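Local coordinates for protein insect group II chitinase (Ostrinia furnacalis, PDB 5Y2A) that hydrolyses chitin as a family 18 glycoside hydrolase, this catalytic domain probably cutting the beta-1,4 links between N-acetylglucosamine units, at residues T365-H368 and G372-A375; G20-G25 and D348-K353; A182-L187 and R238-V243; C32-Y37 and L187-L192; K65-K70 and V74-G79. All blocks are in the same frame, centred on the assembly; numbering follows the deposited sequence.

Interaction 1: residues T365-H368 and G372-A375; sequences TINH and GKEA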
# COMPACT_ATOMS: atom_id res chain seq x y z
N THR A 365 6.46 26.81 13.58
CA THR A 365 7.00 27.79 12.64
C THR A 365 5.89 28.46 11.83
O THR A 365 5.91 29.68 11.64
CB THR A 365 8.01 27.11 11.72
OG1 THR A 365 9.14 26.66 12.49
CG2 THR A 365 8.47 28.06 10.63
N ILE A 366 4.91 27.68 11.35
CA ILE A 366 3.80 28.26 10.59
C ILE A 366 2.96 29.19 11.46
O ILE A 366 2.54 30.27 11.02
CB ILE A 366 2.96 27.13 9.95
CG1 ILE A 366 3.78 26.42 8.87
CG2 ILE A 366 1.66 27.68 9.38
CD1 ILE A 366 3.14 25.15 8.30
N ASN A 367 2.70 28.80 12.71
CA ASN A 367 1.93 29.64 13.62
C ASN A 367 2.66 30.93 13.96
O ASN A 367 2.04 31.99 14.14
CB ASN A 367 1.61 28.88 14.90
CG ASN A 367 0.39 28.03 14.76
OD1 ASN A 367 -0.73 28.45 15.06
ND2 ASN A 367 0.58 26.81 14.27
N HIS A 368 3.98 30.85 14.08
CA HIS A 368 4.81 32.04 14.30
C HIS A 368 4.58 33.08 13.22
O HIS A 368 4.33 34.26 13.51
CB HIS A 368 6.27 31.60 14.37
CG HIS A 368 7.26 32.72 14.38
ND1 HIS A 368 7.29 33.68 15.36
CD2 HIS A 368 8.27 33.02 13.52
CE1 HIS A 368 8.27 34.54 15.10
NE2 HIS A 368 8.87 34.15 14.00
N GLY A 372 1.57 35.16 14.75
CA GLY A 372 2.39 35.93 15.68
C GLY A 372 2.79 35.21 16.94
O GLY A 372 3.19 35.86 17.91
N LYS A 373 2.69 33.89 16.97
CA LYS A 373 3.15 33.13 18.12
C LYS A 373 4.66 33.32 18.26
O LYS A 373 5.41 33.06 17.32
CB LYS A 373 2.82 31.65 17.94
CG LYS A 373 1.35 31.35 17.66
CD LYS A 373 0.42 31.51 18.85
CE LYS A 373 -0.98 31.05 18.46
NZ LYS A 373 -1.98 31.20 19.56
N GLU A 374 5.13 33.75 19.43
CA GLU A 374 6.56 33.90 19.64
C GLU A 374 7.12 32.47 19.56
O GLU A 374 6.52 31.54 20.02
CB GLU A 374 6.94 34.64 20.95
CG GLU A 374 6.36 36.03 21.11
CD GLU A 374 7.08 36.90 22.15
OE1 GLU A 374 7.77 36.37 23.02
OE2 GLU A 374 6.92 38.12 22.08
N ALA A 375 8.30 32.33 18.98
CA ALA A 375 8.84 31.02 18.67
C ALA A 375 10.36 31.11 18.61
O ALA A 375 10.91 32.19 18.36
CB ALA A 375 8.29 30.50 17.34
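His368 and Lys373 share the one side-chain hydrogen bond of the contact. His368 ND1 donates to Lys373 O over 2.8 Å with an N-H...O angle of 155°; the oxygen lies almost in the imidazole plane, at the ring edge, while the donor stands 22° off the carbonyl plane. The ring is placed there because CG is anti to the backbone N (chi1 170°). The same oxygen also meets the CA-H of His368, with CA and O 3.2 Å apart. Two weak backbone bonds run from Gly372 N to His368 O (3.2 Å) and from Lys373 N to Asn367 O (3.5 Å). Apolar contacts fill the sides: Ala375 CB sits 3.8 Å from His368 CB, and Lys373 CG lies 3.7 Å from Asn367 CB, whose amide is held by the carbonyls of Leu363 and Leu31. A leucine in place of His368 would probably leave Lys373 O without its side-chain N-H donor and the departing chain less firmly tied to the helix. With Gly372 at positive phi just past helix 361-371, this is a glycine-terminated helix C-terminus whose chain folds back against Asn367 and His368, near the helix end.

Interaction 2: residues G20-G25 and D348-K353; sequences GKYTPG and DDFTGK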
# COMPACT_ATOMS: atom_id res chain seq x y z
N GLY A 20 5.61 6.82 17.35
CA GLY A 20 4.86 7.52 16.33
C GLY A 20 3.37 7.68 16.59
O GLY A 20 2.68 8.40 15.87
N LYS A 21 2.87 6.99 17.61
CA LYS A 21 1.45 6.99 17.90
C LYS A 21 0.93 8.39 18.18
O LYS A 21 1.52 9.14 18.97
CB LYS A 21 1.18 6.08 19.10
CG LYS A 21 -0.27 5.95 19.50
CD LYS A 21 -0.39 5.15 20.79
CE LYS A 21 -1.80 4.60 20.99
NZ LYS A 21 -2.08 3.40 20.17
N TYR A 22 -0.16 8.76 17.52
CA TYR A 22 -0.75 10.08 17.66
C TYR A 22 -2.23 9.92 17.97
O TYR A 22 -2.96 9.26 17.22
CB TYR A 22 -0.56 10.91 16.39
CG TYR A 22 -0.81 12.40 16.55
CD1 TYR A 22 -2.10 12.91 16.58
CD2 TYR A 22 0.26 13.29 16.67
CE1 TYR A 22 -2.33 14.28 16.72
CE2 TYR A 22 0.04 14.65 16.81
CZ TYR A 22 -1.25 15.14 16.83
OH TYR A 22 -1.46 16.49 16.97
N THR A 23 -2.67 10.52 19.08
CA THR A 23 -4.04 10.41 19.55
C THR A 23 -4.66 11.80 19.66
O THR A 23 -3.95 12.81 19.53
CB THR A 23 -4.09 9.69 20.91
OG1 THR A 23 -3.67 10.60 21.94
CG2 THR A 23 -3.16 8.48 20.92
N PRO A 24 -5.98 11.91 19.87
CA PRO A 24 -6.57 13.24 20.10
C PRO A 24 -5.90 14.02 21.21
O PRO A 24 -5.83 15.26 21.15
CB PRO A 24 -8.03 12.92 20.43
CG PRO A 24 -8.29 11.65 19.69
CD PRO A 24 -7.02 10.86 19.78
N GLY A 25 -5.38 13.34 22.24
CA GLY A 25 -4.67 13.99 23.32
C GLY A 25 -3.34 14.60 22.92
O GLY A 25 -2.79 15.39 23.69
N ASP A 348 4.77 15.78 11.72
CA ASP A 348 5.65 16.71 12.41
C ASP A 348 6.36 15.98 13.55
O ASP A 348 5.95 14.90 13.97
CB ASP A 348 4.82 17.87 12.97
CG ASP A 348 5.62 19.15 13.22
OD1 ASP A 348 6.86 19.18 13.09
OD2 ASP A 348 4.97 20.16 13.57
N ASP A 349 7.44 16.58 14.06
CA ASP A 349 8.08 16.04 15.26
C ASP A 349 7.26 16.48 16.48
O ASP A 349 7.69 17.30 17.30
CB ASP A 349 9.53 16.49 15.36
CG ASP A 349 10.28 15.81 16.49
OD1 ASP A 349 9.87 14.69 16.89
OD2 ASP A 349 11.28 16.36 16.99
N PHE A 350 6.05 15.92 16.58
CA PHE A 350 5.09 16.41 17.57
C PHE A 350 5.53 16.10 19.00
O PHE A 350 5.15 16.82 19.93
CB PHE A 350 3.69 15.84 17.29
CG PHE A 350 3.57 14.34 17.47
CD1 PHE A 350 3.92 13.48 16.45
CD2 PHE A 350 3.07 13.81 18.65
CE1 PHE A 350 3.81 12.09 16.61
CE2 PHE A 350 2.95 12.43 18.83
CZ PHE A 350 3.32 11.57 17.81
N THR A 351 6.35 15.07 19.20
CA THR A 351 6.88 14.82 20.54
C THR A 351 8.10 15.67 20.86
O THR A 351 8.45 15.81 22.04
CB THR A 351 7.26 13.34 20.72
OG1 THR A 351 8.41 13.03 19.92
CG2 THR A 351 6.11 12.43 20.33
N GLY A 352 8.75 16.23 19.85
CA GLY A 352 9.99 16.95 20.04
C GLY A 352 11.22 16.08 20.24
O GLY A 352 12.32 16.63 20.38
N LYS A 353 11.07 14.75 20.24
CA LYS A 353 12.16 13.85 20.60
C LYS A 353 13.13 13.56 19.47
O LYS A 353 14.22 13.05 19.73
CB LYS A 353 11.59 12.53 21.13
CG LYS A 353 10.78 12.62 22.42
CD LYS A 353 10.26 11.25 22.82
CE LYS A 353 9.71 11.24 24.25
NZ LYS A 353 8.47 12.04 24.39
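Tyr22 drives one edge of its ring into a face of Phe350, a T-shaped (edge-to-face) pair with centroids 4.7 Å apart and planes at 70°. Tyr22 CD2 stands 3.3 Å above the Phe350 plane, over its centre, and Tyr22 CE2 comes to 3.6 Å from Phe350 CG. On the opposite face lies Thr351 CG2, 3.5 Å from the plane and offset toward the rim, so the phenyl is sandwiched between the tyrosine and its own neighbour in the chain. Phe350 CG takes the position between backbone N and carbonyl carbon (chi1 66°), which sends the ring out of the type I turn Asp349-Gly352 toward the 20-25 loop. There its far edge meets two backbone oxygens near the ring plane: Lys21 O at 3.2 Å from Phe350 CZ and Gly20 O at 3.8 Å from the same atom. The tight part is thus one buried ring closed in on both faces and at its tip. Beyond it the contact thins quickly. The Lys21 CB bond points away from the turn, and its ammonium group bonds to Trp14 O and lies in a cation-pi contact with the Trp14 ring, while Thr351 OG1 accepts from Lys353 N in an ST turn at the outer rim. The two loops, which follow strands 4-10 and 339-343, therefore meet through aromatic surface: the weakly positive C-H edges of one ring face a pi cloud and those of the other face carbonyl oxygens, a probably favourable electrostatic match that probably helps to set the ring orientation.

Interaction 3: residues A182-L187 and R238-V243; sequences ALSMNL and RKKLVV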
# COMPACT_ATOMS: atom_id res chain seq x y z
N ALA A 182 -16.95 29.22 -8.97
CA ALA A 182 -18.05 28.75 -8.13
C ALA A 182 -17.55 28.19 -6.81
O ALA A 182 -18.16 28.42 -5.76
CB ALA A 182 -18.87 27.70 -8.88
N LEU A 183 -16.44 27.44 -6.84
CA LEU A 183 -15.89 26.87 -5.61
C LEU A 183 -15.39 27.97 -4.68
O LEU A 183 -15.65 27.94 -3.47
CB LEU A 183 -14.78 25.88 -5.95
CG LEU A 183 -15.29 24.67 -6.74
CD1 LEU A 183 -14.16 23.75 -7.16
CD2 LEU A 183 -16.35 23.91 -5.93
N SER A 184 -14.65 28.94 -5.23
CA SER A 184 -14.16 30.05 -4.42
C SER A 184 -15.31 30.75 -3.71
O SER A 184 -15.20 31.10 -2.52
CB SER A 184 -13.38 31.03 -5.31
OG SER A 184 -12.88 32.11 -4.54
N MET A 185 -16.44 30.94 -4.40
CA MET A 185 -17.55 31.68 -3.80
C MET A 185 -18.27 30.86 -2.74
O MET A 185 -18.72 31.41 -1.72
CB MET A 185 -18.54 32.09 -4.88
CG MET A 185 -19.65 33.02 -4.40
SD MET A 185 -20.79 33.32 -5.75
CE MET A 185 -21.43 31.66 -5.97
N ASN A 186 -18.39 29.54 -2.94
CA ASN A 186 -19.22 28.72 -2.09
C ASN A 186 -18.47 28.03 -0.95
O ASN A 186 -19.11 27.49 -0.05
CB ASN A 186 -19.96 27.67 -2.93
CG ASN A 186 -21.13 28.26 -3.71
OD1 ASN A 186 -22.18 28.55 -3.14
ND2 ASN A 186 -20.95 28.43 -5.01
N LEU A 187 -17.14 28.03 -0.97
CA LEU A 187 -16.36 27.39 0.08
C LEU A 187 -15.81 28.42 1.06
O LEU A 187 -15.44 29.53 0.67
CB LEU A 187 -15.20 26.59 -0.52
CG LEU A 187 -15.60 25.42 -1.42
CD1 LEU A 187 -14.36 24.82 -2.07
CD2 LEU A 187 -16.36 24.36 -0.62
N ARG A 238 -8.25 35.33 -3.29
CA ARG A 238 -6.98 35.04 -2.62
C ARG A 238 -7.18 34.66 -1.15
O ARG A 238 -6.48 33.78 -0.63
CB ARG A 238 -6.03 36.25 -2.68
CG ARG A 238 -5.45 36.62 -4.02
CD ARG A 238 -4.61 37.91 -3.93
NE ARG A 238 -3.87 38.10 -5.17
CZ ARG A 238 -2.55 37.96 -5.31
NH1 ARG A 238 -1.81 37.64 -4.27
NH2 ARG A 238 -1.99 38.13 -6.50
N LYS A 239 -8.13 35.31 -0.47
CA LYS A 239 -8.38 34.99 0.94
C LYS A 239 -8.98 33.60 1.14
O LYS A 239 -9.05 33.14 2.28
CB LYS A 239 -9.25 36.05 1.64
CG LYS A 239 -8.53 37.40 1.84
CD LYS A 239 -7.18 37.19 2.53
CE LYS A 239 -7.25 36.67 3.96
NZ LYS A 239 -5.90 36.69 4.61
N LYS A 240 -9.54 32.99 0.08
CA LYS A 240 -10.04 31.63 0.21
C LYS A 240 -8.95 30.57 0.05
O LYS A 240 -9.17 29.42 0.43
CB LYS A 240 -11.14 31.34 -0.83
CG LYS A 240 -12.44 32.13 -0.64
CD LYS A 240 -13.11 31.82 0.68
CE LYS A 240 -14.41 32.60 0.82
NZ LYS A 240 -15.44 32.14 -0.14
N LEU A 241 -7.78 30.94 -0.48
CA LEU A 241 -6.75 29.95 -0.78
C LEU A 241 -5.90 29.67 0.45
O LEU A 241 -5.35 30.59 1.06
CB LEU A 241 -5.87 30.43 -1.93
CG LEU A 241 -6.60 30.56 -3.27
CD1 LEU A 241 -5.66 31.07 -4.35
CD2 LEU A 241 -7.22 29.21 -3.67
N VAL A 242 -5.78 28.40 0.80
CA VAL A 242 -4.98 27.95 1.93
C VAL A 242 -3.90 27.03 1.38
O VAL A 242 -4.22 26.02 0.73
CB VAL A 242 -5.85 27.26 2.99
CG1 VAL A 242 -4.99 26.63 4.08
CG2 VAL A 242 -6.84 28.26 3.59
N VAL A 243 -2.64 27.36 1.63
CA VAL A 243 -1.52 26.68 0.99
C VAL A 243 -1.05 25.53 1.87
O VAL A 243 -0.56 25.74 2.98
CB VAL A 243 -0.37 27.66 0.69
CG1 VAL A 243 0.84 26.91 0.16
CG2 VAL A 243 -0.83 28.71 -0.31
O HOH W 1 -17.92 32.75 1.34
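Ser184 and Leu187 offer backbone oxygens to a single ammonium group, that of Lys240, where the end of one (beta/alpha)8-barrel helix lies beside the entry to a strand. Helix 180-186 leads into strand 189-192, and the short 3-10 turn 238-240 leads into the neighbouring parallel strand 241-254. Ser184 comes first: its O accepts from Lys240 NZ at 2.6 Å, the C=O...N angle of 167° bringing the donor almost in line with the carbonyl. Its hydroxyl, anti to the backbone N, passes 3.9 Å from Lys240 CG and takes its own hydrogen bond from Asp237 N, so the serine meets the turn with both backbone and side chain. At Met185 the CB bond points away and the carbonyl contributes through water: Lys240 NZ donates to the water over 3.0 Å, and the water reaches Met185 O by a weak, longer bond. Asn186 turns back on its own helix, ND2 giving a hydrogen bond of 2.9 Å to Ala182 O, which the Asn186 backbone N approaches from the other face of the carbonyl plane. Leu187, the first residue past the helix, packs its side chain on Val149 and presents O to the lysine. One carbonyl in the last turn of the helix and one just past it, at the negative end of the dipole, would be expected to favour the charged lysine. The aliphatic chain, bent at chi2 (-62°) and chi4 (68°), folds over this helix end, and Lys240 NZ completes its grip on Leu187 O at 2.7 Å.

Interaction 4: residues C32-Y37 and L187-L192; sequences CTHIIY and LDWISL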
# COMPACT_ATOMS: atom_id res chain seq x y z
N CYS A 32 -3.64 25.48 15.99
CA CYS A 32 -4.57 25.35 14.87
C CYS A 32 -5.69 26.36 15.02
O CYS A 32 -6.13 26.63 16.14
CB CYS A 32 -5.18 23.94 14.80
SG CYS A 32 -3.96 22.60 14.78
N THR A 33 -6.16 26.90 13.90
CA THR A 33 -7.43 27.61 13.92
C THR A 33 -8.58 26.69 13.52
O THR A 33 -9.71 26.87 13.97
CB THR A 33 -7.40 28.81 12.97
OG1 THR A 33 -7.23 28.37 11.62
CG2 THR A 33 -6.25 29.75 13.34
N HIS A 34 -8.28 25.70 12.68
CA HIS A 34 -9.24 24.72 12.21
C HIS A 34 -8.57 23.36 12.21
O HIS A 34 -7.40 23.25 11.86
CB HIS A 34 -9.75 25.07 10.80
CG HIS A 34 -10.35 26.44 10.69
ND1 HIS A 34 -9.60 27.59 10.73
CD2 HIS A 34 -11.64 26.84 10.55
CE1 HIS A 34 -10.40 28.64 10.62
NE2 HIS A 34 -11.64 28.21 10.51
N ILE A 35 -9.31 22.33 12.64
CA ILE A 35 -8.84 20.95 12.61
C ILE A 35 -9.76 20.17 11.68
O ILE A 35 -10.99 20.30 11.77
CB ILE A 35 -8.82 20.32 14.02
CG1 ILE A 35 -7.86 21.08 14.92
CG2 ILE A 35 -8.45 18.84 13.96
CD1 ILE A 35 -7.91 20.64 16.36
N ILE A 36 -9.17 19.37 10.80
CA ILE A 36 -9.93 18.49 9.91
C ILE A 36 -9.68 17.06 10.37
O ILE A 36 -8.52 16.62 10.45
CB ILE A 36 -9.51 18.65 8.44
CG1 ILE A 36 -9.58 20.11 7.99
CG2 ILE A 36 -10.40 17.78 7.55
CD1 ILE A 36 -10.89 20.79 8.23
N TYR A 37 -10.76 16.33 10.65
CA TYR A 37 -10.68 14.93 11.07
C TYR A 37 -10.65 14.06 9.81
O TYR A 37 -11.68 13.86 9.17
CB TYR A 37 -11.85 14.57 11.98
CG TYR A 37 -11.71 13.25 12.71
CD1 TYR A 37 -11.77 12.04 12.03
CD2 TYR A 37 -11.53 13.22 14.09
CE1 TYR A 37 -11.63 10.83 12.70
CE2 TYR A 37 -11.40 12.02 14.77
CZ TYR A 37 -11.45 10.83 14.07
OH TYR A 37 -11.31 9.62 14.72
N LEU A 187 -17.14 28.03 -0.97
CA LEU A 187 -16.36 27.39 0.08
C LEU A 187 -15.81 28.42 1.06
O LEU A 187 -15.44 29.53 0.67
CB LEU A 187 -15.20 26.59 -0.52
CG LEU A 187 -15.60 25.42 -1.42
CD1 LEU A 187 -14.36 24.82 -2.07
CD2 LEU A 187 -16.36 24.36 -0.62
N ASP A 188 -15.76 28.04 2.35
CA ASP A 188 -15.15 28.90 3.36
C ASP A 188 -13.63 28.98 3.19
O ASP A 188 -13.03 29.99 3.56
CB ASP A 188 -15.50 28.41 4.76
CG ASP A 188 -16.98 28.57 5.07
OD1 ASP A 188 -17.43 29.73 5.24
OD2 ASP A 188 -17.69 27.55 5.15
N TRP A 189 -13.01 27.93 2.67
CA TRP A 189 -11.62 28.01 2.23
C TRP A 189 -11.35 26.86 1.27
O TRP A 189 -12.08 25.87 1.23
CB TRP A 189 -10.63 28.00 3.41
CG TRP A 189 -10.62 26.73 4.23
CD1 TRP A 189 -9.85 25.62 4.01
CD2 TRP A 189 -11.40 26.46 5.40
NE1 TRP A 189 -10.11 24.67 4.97
CE2 TRP A 189 -11.06 25.16 5.83
CE3 TRP A 189 -12.36 27.19 6.11
CZ2 TRP A 189 -11.65 24.57 6.95
CZ3 TRP A 189 -12.95 26.60 7.22
CH2 TRP A 189 -12.59 25.30 7.63
N ILE A 190 -10.30 27.05 0.48
CA ILE A 190 -9.83 26.05 -0.48
C ILE A 190 -8.44 25.65 -0.04
O ILE A 190 -7.51 26.47 -0.07
CB ILE A 190 -9.83 26.59 -1.91
CG1 ILE A 190 -11.26 26.88 -2.38
CG2 ILE A 190 -9.15 25.62 -2.85
CD1 ILE A 190 -11.30 27.71 -3.63
N SER A 191 -8.27 24.40 0.37
CA SER A 191 -6.96 23.90 0.79
C SER A 191 -6.26 23.33 -0.44
O SER A 191 -6.61 22.24 -0.92
CB SER A 191 -7.09 22.86 1.89
OG SER A 191 -7.36 23.48 3.15
N LEU A 192 -5.26 24.05 -0.94
CA LEU A 192 -4.47 23.56 -2.06
C LEU A 192 -3.56 22.44 -1.58
O LEU A 192 -2.75 22.64 -0.67
CB LEU A 192 -3.65 24.69 -2.66
CG LEU A 192 -4.42 25.96 -3.05
CD1 LEU A 192 -3.43 27.04 -3.47
CD2 LEU A 192 -5.42 25.67 -4.17
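His34 and Trp189 meet at an oblique angle, neither stacked nor edge-to-face: the imidazole and the six-membered ring of the indole have centroids 4.6 Å apart and planes inclined by 59°. The touching atoms are His34 CD2 and the far corner of the indole, with CH2 at 3.4 Å and CZ3 at 3.6 Å from CD2. Trp189 reaches this far because its CG takes the place between backbone N and carbonyl carbon (chi1 64°), which carries the long ring from one strand toward the other, their nearest CA atoms, His34 and Trp189, lying 10.8 Å apart. Ile36, two residues along, points the same way as His34; its CD1 lies near the indole plane at the ring edge, 4.1 Å from Trp189 CZ2, and the two side chains run past each other in opposite directions. The imidazole is held by the residue just before its strand: Thr33 OG1 lies in the ring plane 2.6 Å from His34 ND1, a hydrogen bond in which either may be the donor, and the same hydroxyl accepts from Val5 N. His34 and Ile36 alternate with Ile35, which faces the other way, as expected where every second residue of a barrel strand looks into the core. Strands 34-42 and 189-192 are not neighbours in the barrel. Strands 75-81, 119-123 and 162-167 separate them on one way round, and 241-254, 339-343 and 4-10 on the other, so Trp189 spans the interior near the N-terminal strand ends, the end away from the usual catalytic side of such barrels, packing also on Ser164 and Val242.

Interaction 5: residues K65-K70 and V74-G79; sequences KVTALK and VKVLLG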
# COMPACT_ATOMS: atom_id res chain seq x y z
N LYS A 65 -13.89 13.25 20.95
CA LYS A 65 -12.72 13.77 21.64
C LYS A 65 -12.04 14.88 20.85
O LYS A 65 -11.47 15.80 21.44
CB LYS A 65 -11.75 12.64 21.97
CG LYS A 65 -12.26 11.75 23.08
CD LYS A 65 -11.28 10.65 23.45
CE LYS A 65 -11.77 9.91 24.69
NZ LYS A 65 -11.11 8.59 24.87
N VAL A 66 -12.10 14.82 19.52
CA VAL A 66 -11.51 15.90 18.73
C VAL A 66 -12.45 17.11 18.65
O VAL A 66 -12.01 18.25 18.80
CB VAL A 66 -11.10 15.40 17.33
CG1 VAL A 66 -10.52 16.54 16.50
CG2 VAL A 66 -10.06 14.29 17.47
N THR A 67 -13.76 16.90 18.42
CA THR A 67 -14.66 18.05 18.37
C THR A 67 -14.77 18.75 19.72
O THR A 67 -15.14 19.93 19.76
CB THR A 67 -16.07 17.69 17.89
OG1 THR A 67 -16.68 16.76 18.80
CG2 THR A 67 -16.04 17.12 16.48
N ALA A 68 -14.46 18.06 20.82
CA ALA A 68 -14.45 18.71 22.13
C ALA A 68 -13.43 19.84 22.20
O ALA A 68 -13.55 20.71 23.06
CB ALA A 68 -14.16 17.68 23.23
N LEU A 69 -12.43 19.84 21.31
CA LEU A 69 -11.43 20.90 21.32
C LEU A 69 -12.00 22.25 20.91
O LEU A 69 -11.31 23.26 21.04
CB LEU A 69 -10.27 20.53 20.40
CG LEU A 69 -9.51 19.30 20.86
CD1 LEU A 69 -8.48 18.86 19.82
CD2 LEU A 69 -8.84 19.60 22.20
N LYS A 70 -13.24 22.30 20.42
CA LYS A 70 -13.81 23.60 20.08
C LYS A 70 -13.95 24.49 21.30
O LYS A 70 -14.05 25.72 21.15
CB LYS A 70 -15.15 23.42 19.36
CG LYS A 70 -16.32 23.00 20.23
CD LYS A 70 -17.62 23.10 19.44
CE LYS A 70 -17.79 21.92 18.50
NZ LYS A 70 -18.98 22.08 17.62
N VAL A 74 -11.15 26.41 18.50
CA VAL A 74 -10.82 25.90 17.18
C VAL A 74 -12.10 25.39 16.56
O VAL A 74 -13.01 24.92 17.25
CB VAL A 74 -9.74 24.80 17.24
CG1 VAL A 74 -8.48 25.33 17.88
CG2 VAL A 74 -10.26 23.59 18.00
N LYS A 75 -12.18 25.47 15.24
CA LYS A 75 -13.27 24.86 14.50
C LYS A 75 -12.84 23.46 14.09
O LYS A 75 -11.70 23.27 13.65
CB LYS A 75 -13.62 25.70 13.27
CG LYS A 75 -14.18 27.09 13.61
CD LYS A 75 -15.60 26.95 14.14
CE LYS A 75 -16.18 28.28 14.54
NZ LYS A 75 -17.64 28.13 14.83
N VAL A 76 -13.73 22.49 14.25
CA VAL A 76 -13.41 21.08 13.96
C VAL A 76 -14.37 20.56 12.90
O VAL A 76 -15.59 20.50 13.13
CB VAL A 76 -13.46 20.22 15.23
CG1 VAL A 76 -13.06 18.77 14.91
CG2 VAL A 76 -12.54 20.80 16.30
N LEU A 77 -13.82 20.19 11.74
CA LEU A 77 -14.59 19.68 10.62
C LEU A 77 -14.23 18.22 10.37
O LEU A 77 -13.15 17.75 10.72
CB LEU A 77 -14.32 20.48 9.34
CG LEU A 77 -14.84 21.92 9.23
CD1 LEU A 77 -14.05 22.85 10.12
CD2 LEU A 77 -14.79 22.38 7.78
N LEU A 78 -15.16 17.51 9.75
CA LEU A 78 -14.93 16.14 9.33
C LEU A 78 -14.43 16.14 7.89
O LEU A 78 -15.03 16.80 7.03
CB LEU A 78 -16.21 15.31 9.44
CG LEU A 78 -16.11 13.87 8.92
CD1 LEU A 78 -15.12 13.09 9.77
CD2 LEU A 78 -17.49 13.21 8.93
N GLY A 79 -13.33 15.44 7.63
CA GLY A 79 -12.84 15.29 6.27
C GLY A 79 -13.41 14.04 5.63
O GLY A 79 -13.42 12.97 6.23
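Lys70 and Val74 bring the chain back on itself, their CA atoms 4.8 Å apart, with a CA-H...O contact of 3.2 Å from Lys70 CA to Val74 O. Beside this turn Val74 CG2 sits 3.2 Å from Leu69 O and 3.9 Å from Leu69 CB. Farther in, Val76 points at the helix and divides its branches. CG1, anti to the backbone N (chi1 -177°), lies 3.7 Å from Val66 CG1 and 3.8 Å from Thr67 CG2, the side chains crossing at about a right angle; CG2 comes to 3.6 Å from Val66 O. This is the return of a beta-alpha-beta crossover of the family 18 TIM barrel: strand 34-42, helix 62-67, then the parallel strand 75-81, with valines sealing helix to sheet. With only a methyl at Val76, as in an alanine, a gap is likely to open between strand and helix, leaving Val66 and Thr67 without their partner. Polar ends turn to the end of helix 98-115 and the residues that lead into strand 119-123. Thr67 OG1 bonds to Tyr115 O, and Lys70, its chain bent at chi3, forms a salt bridge to Asp118, whose carboxylate also accepts from Val76 N.

In the fold
Interactions 2, 4 and 5 are buried, interaction 3 is partly buried and interaction 1 lies at the surface. Interaction 4, about 10 Å from the chain's centre, joins opposite walls of the barrel with rings and methyls. Interaction 5 sits where a helix returns to its strand, interaction 3 where a helix end meets the turn before the neighbouring strand, and each adjoins interaction 4: interaction 3 shares Leu187, while strand 75-81 of interaction 5 lies beside 34-42. Their chemistry differs, a charged lysine on helix-end carbonyls in one, valine packing in the other. Interaction 2, which links two loops by an aromatic pair, touches interaction 5 through Pro24 on Val66, whereas interaction 1 relies mostly on backbone acceptors.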